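Local coordinates for protein design 2L4HC2_11 (Synthetic construct, PDB 5J2L) that self-assembles as a de novo designed helical hairpin into a homodimer, with specificity intended to come from modular hydrogen-bond networks, at residues Asp19-Asp24 / Glu65-Ile70. Numbering follows the deposited sequence.
Sequences DKQRKD and EKLREI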
loop_
_atom_site.group_PDB
_atom_site.type_symbol
_atom_site.label_atom_id
_atom_site.label_comp_id
_atom_site.label_asym_id
_atom_site.label_seq_id
_atom_site.Cartn_x
_atom_site.Cartn_y
_atom_site.Cartn_z
ATOM N N ASP A 19 -3.955 10.104 -10.510
ATOM C CA ASP A 19 -5.406 9.929 -10.514
ATOM C C ASP A 19 -5.721 8.441 -10.436
ATOM O O ASP A 19 -6.555 8.006 -9.636
ATOM C CB ASP A 19 -6.042 10.538 -11.768
ATOM C CG ASP A 19 -6.037 12.061 -11.798
ATOM O OD1 ASP A 19 -5.846 12.670 -10.771
ATOM O OD2 ASP A 19 -6.230 12.605 -12.861
ATOM N N LYS A 20 -5.035 7.665 -11.272
ATOM C CA LYS A 20 -5.201 6.222 -11.267
ATOM C C LYS A 20 -4.876 5.641 -9.905
ATOM O O LYS A 20 -5.610 4.791 -9.397
ATOM C CB LYS A 20 -4.341 5.544 -12.336
ATOM C CG LYS A 20 -4.515 4.028 -12.348
ATOM C CD LYS A 20 -3.766 3.365 -13.492
ATOM C CE LYS A 20 -4.099 1.874 -13.566
ATOM N NZ LYS A 20 -3.474 1.084 -12.466
ATOM N N GLN A 21 -3.762 6.090 -9.327
ATOM C CA GLN A 21 -3.332 5.569 -8.044
ATOM C C GLN A 21 -4.356 5.861 -6.976
ATOM O O GLN A 21 -4.594 5.010 -6.123
ATOM C CB GLN A 21 -1.965 6.120 -7.641
ATOM C CG GLN A 21 -0.835 5.637 -8.525
ATOM C CD GLN A 21 -0.806 4.119 -8.604
ATOM O OE1 GLN A 21 -1.127 3.422 -7.632
ATOM N NE2 GLN A 21 -0.436 3.592 -9.767
ATOM N N ARG A 22 -4.988 7.036 -7.041
ATOM C CA ARG A 22 -6.010 7.384 -6.075
ATOM C C ARG A 22 -7.132 6.348 -6.159
ATOM O O ARG A 22 -7.639 5.886 -5.135
ATOM C CB ARG A 22 -6.546 8.806 -6.299
ATOM C CG ARG A 22 -5.590 9.928 -5.913
ATOM C CD ARG A 22 -6.042 11.305 -6.345
ATOM N NE ARG A 22 -7.290 11.752 -5.713
ATOM C CZ ARG A 22 -7.863 12.973 -5.913
ATOM N NH1 ARG A 22 -7.286 13.868 -6.691
ATOM N NH2 ARG A 22 -9.009 13.287 -5.324
ATOM N N LYS A 23 -7.482 5.960 -7.381
ATOM C CA LYS A 23 -8.544 4.985 -7.601
ATOM C C LYS A 23 -8.126 3.613 -7.057
ATOM O O LYS A 23 -8.915 2.933 -6.396
ATOM C CB LYS A 23 -8.880 4.932 -9.093
ATOM C CG LYS A 23 -9.537 6.213 -9.603
ATOM C CD LYS A 23 -9.763 6.191 -11.117
ATOM C CE LYS A 23 -10.279 7.540 -11.608
ATOM N NZ LYS A 23 -10.441 7.577 -13.090
ATOM N N ASP A 24 -6.873 3.240 -7.297
ATOM C CA ASP A 24 -6.350 1.961 -6.840
ATOM C C ASP A 24 -6.366 1.897 -5.304
ATOM O O ASP A 24 -6.718 0.861 -4.727
ATOM C CB ASP A 24 -4.941 1.704 -7.414
ATOM C CG ASP A 24 -4.950 1.413 -8.942
ATOM O OD1 ASP A 24 -6.000 1.112 -9.457
ATOM O OD2 ASP A 24 -3.916 1.498 -9.574
ATOM N N GLU A 65 5.810 0.863 -6.060
ATOM C CA GLU A 65 6.796 0.966 -7.135
ATOM C C GLU A 65 6.401 2.028 -8.149
ATOM O O GLU A 65 7.263 2.770 -8.621
ATOM C CB GLU A 65 7.009 -0.380 -7.799
ATOM C CG GLU A 65 7.707 -1.384 -6.890
ATOM C CD GLU A 65 9.065 -0.899 -6.434
ATOM O OE1 GLU A 65 9.817 -0.429 -7.259
ATOM O OE2 GLU A 65 9.348 -0.992 -5.259
ATOM N N LYS A 66 5.108 2.162 -8.438
ATOM C CA LYS A 66 4.691 3.209 -9.355
ATOM C C LYS A 66 4.916 4.581 -8.768
ATOM O O LYS A 66 5.325 5.497 -9.481
ATOM C CB LYS A 66 3.240 3.031 -9.801
ATOM C CG LYS A 66 3.086 1.937 -10.841
ATOM C CD LYS A 66 3.784 2.383 -12.125
ATOM C CE LYS A 66 3.837 1.292 -13.185
ATOM N NZ LYS A 66 4.612 1.745 -14.386
ATOM N N LEU A 67 4.695 4.728 -7.467
ATOM C CA LEU A 67 4.920 6.028 -6.864
ATOM C C LEU A 67 6.404 6.358 -6.889
ATOM O O LEU A 67 6.774 7.517 -7.066
ATOM C CB LEU A 67 4.375 6.080 -5.430
ATOM C CG LEU A 67 2.859 5.986 -5.325
ATOM C CD1 LEU A 67 2.447 6.029 -3.856
ATOM C CD2 LEU A 67 2.239 7.100 -6.149
ATOM N N ARG A 68 7.245 5.331 -6.727
ATOM C CA ARG A 68 8.686 5.511 -6.761
ATOM C C ARG A 68 9.095 6.081 -8.117
ATOM O O ARG A 68 9.908 7.004 -8.189
ATOM C CB ARG A 68 9.393 4.199 -6.446
ATOM C CG ARG A 68 10.909 4.247 -6.345
ATOM C CD ARG A 68 11.461 2.930 -5.894
ATOM N NE ARG A 68 10.962 2.592 -4.555
ATOM C CZ ARG A 68 11.457 3.077 -3.387
ATOM N NH1 ARG A 68 12.496 3.878 -3.374
ATOM N NH2 ARG A 68 10.907 2.772 -2.222
ATOM N N GLU A 69 8.488 5.540 -9.180
ATOM C CA GLU A 69 8.734 5.987 -10.551
ATOM C C GLU A 69 8.340 7.450 -10.754
ATOM O O GLU A 69 9.101 8.225 -11.340
ATOM C CB GLU A 69 7.986 5.088 -11.552
ATOM C CG GLU A 69 8.559 3.680 -11.670
ATOM C CD GLU A 69 7.776 2.745 -12.579
ATOM O OE1 GLU A 69 6.823 3.165 -13.197
ATOM O OE2 GLU A 69 8.142 1.593 -12.644
ATOM N N ILE A 70 7.163 7.816 -10.243
ATOM C CA ILE A 70 6.670 9.174 -10.339
ATOM C C ILE A 70 7.626 10.103 -9.643
ATOM O O ILE A 70 7.993 11.138 -10.191
ATOM C CB ILE A 70 5.244 9.302 -9.747
ATOM C CG1 ILE A 70 4.248 8.551 -10.631
ATOM C CG2 ILE A 70 4.858 10.771 -9.592
ATOM C CD1 ILE A 70 2.890 8.369 -9.996
#
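Gln21 reaches across from one helix to the other and meets Lys66 and Leu67 with different parts of its side chain. Its methylene CG lies 4.2 Å from CD2 of Leu67, and the two side chains run past each other in opposite directions. The amide end meets the lysine stem: NE2 sits 3.7 Å from CB of Lys66, with the two chains crossing at about a right angle. A bend at chi2 (-54°) turns the glutamine amide out of line with its aliphatic stem, so that one residue can offer carbon to the leucine and still direct its polar end along the helix interface. That end is buried, and its bonds lie just beyond the two segments: NE2 donates to Glu17 one turn back on the same helix, while OE1 accepts from Gln63 NE2 on the facing helix. Both the N-H donor and the carbonyl acceptor of the amide are thereby used, which distinguishes the two ends of the group, fixes its rotation and suits glutamine, donor and acceptor at once, to the interior. Helices 7-41 and 46-80 form an antiparallel hairpin, and two such hairpins make the dimer, a four-helix bundle; a buried polar chain linked across helices is consistent with the hydrogen-bond networks designed to give it specificity. Ile71 of the second subunit also packs on Gln21. Leu67, which also touches Leu18 of helix 7-41, contributes branched apolar bulk to the buried interior. Lys66 suits the boundary: its CB and CG border the amide, but the chain bends at chi2 (-67°) and carries NZ toward solvent, where it forms a 2.9 Å salt bridge to OE1 of Glu69, met on the syn side and 15° out of the carboxylate plane.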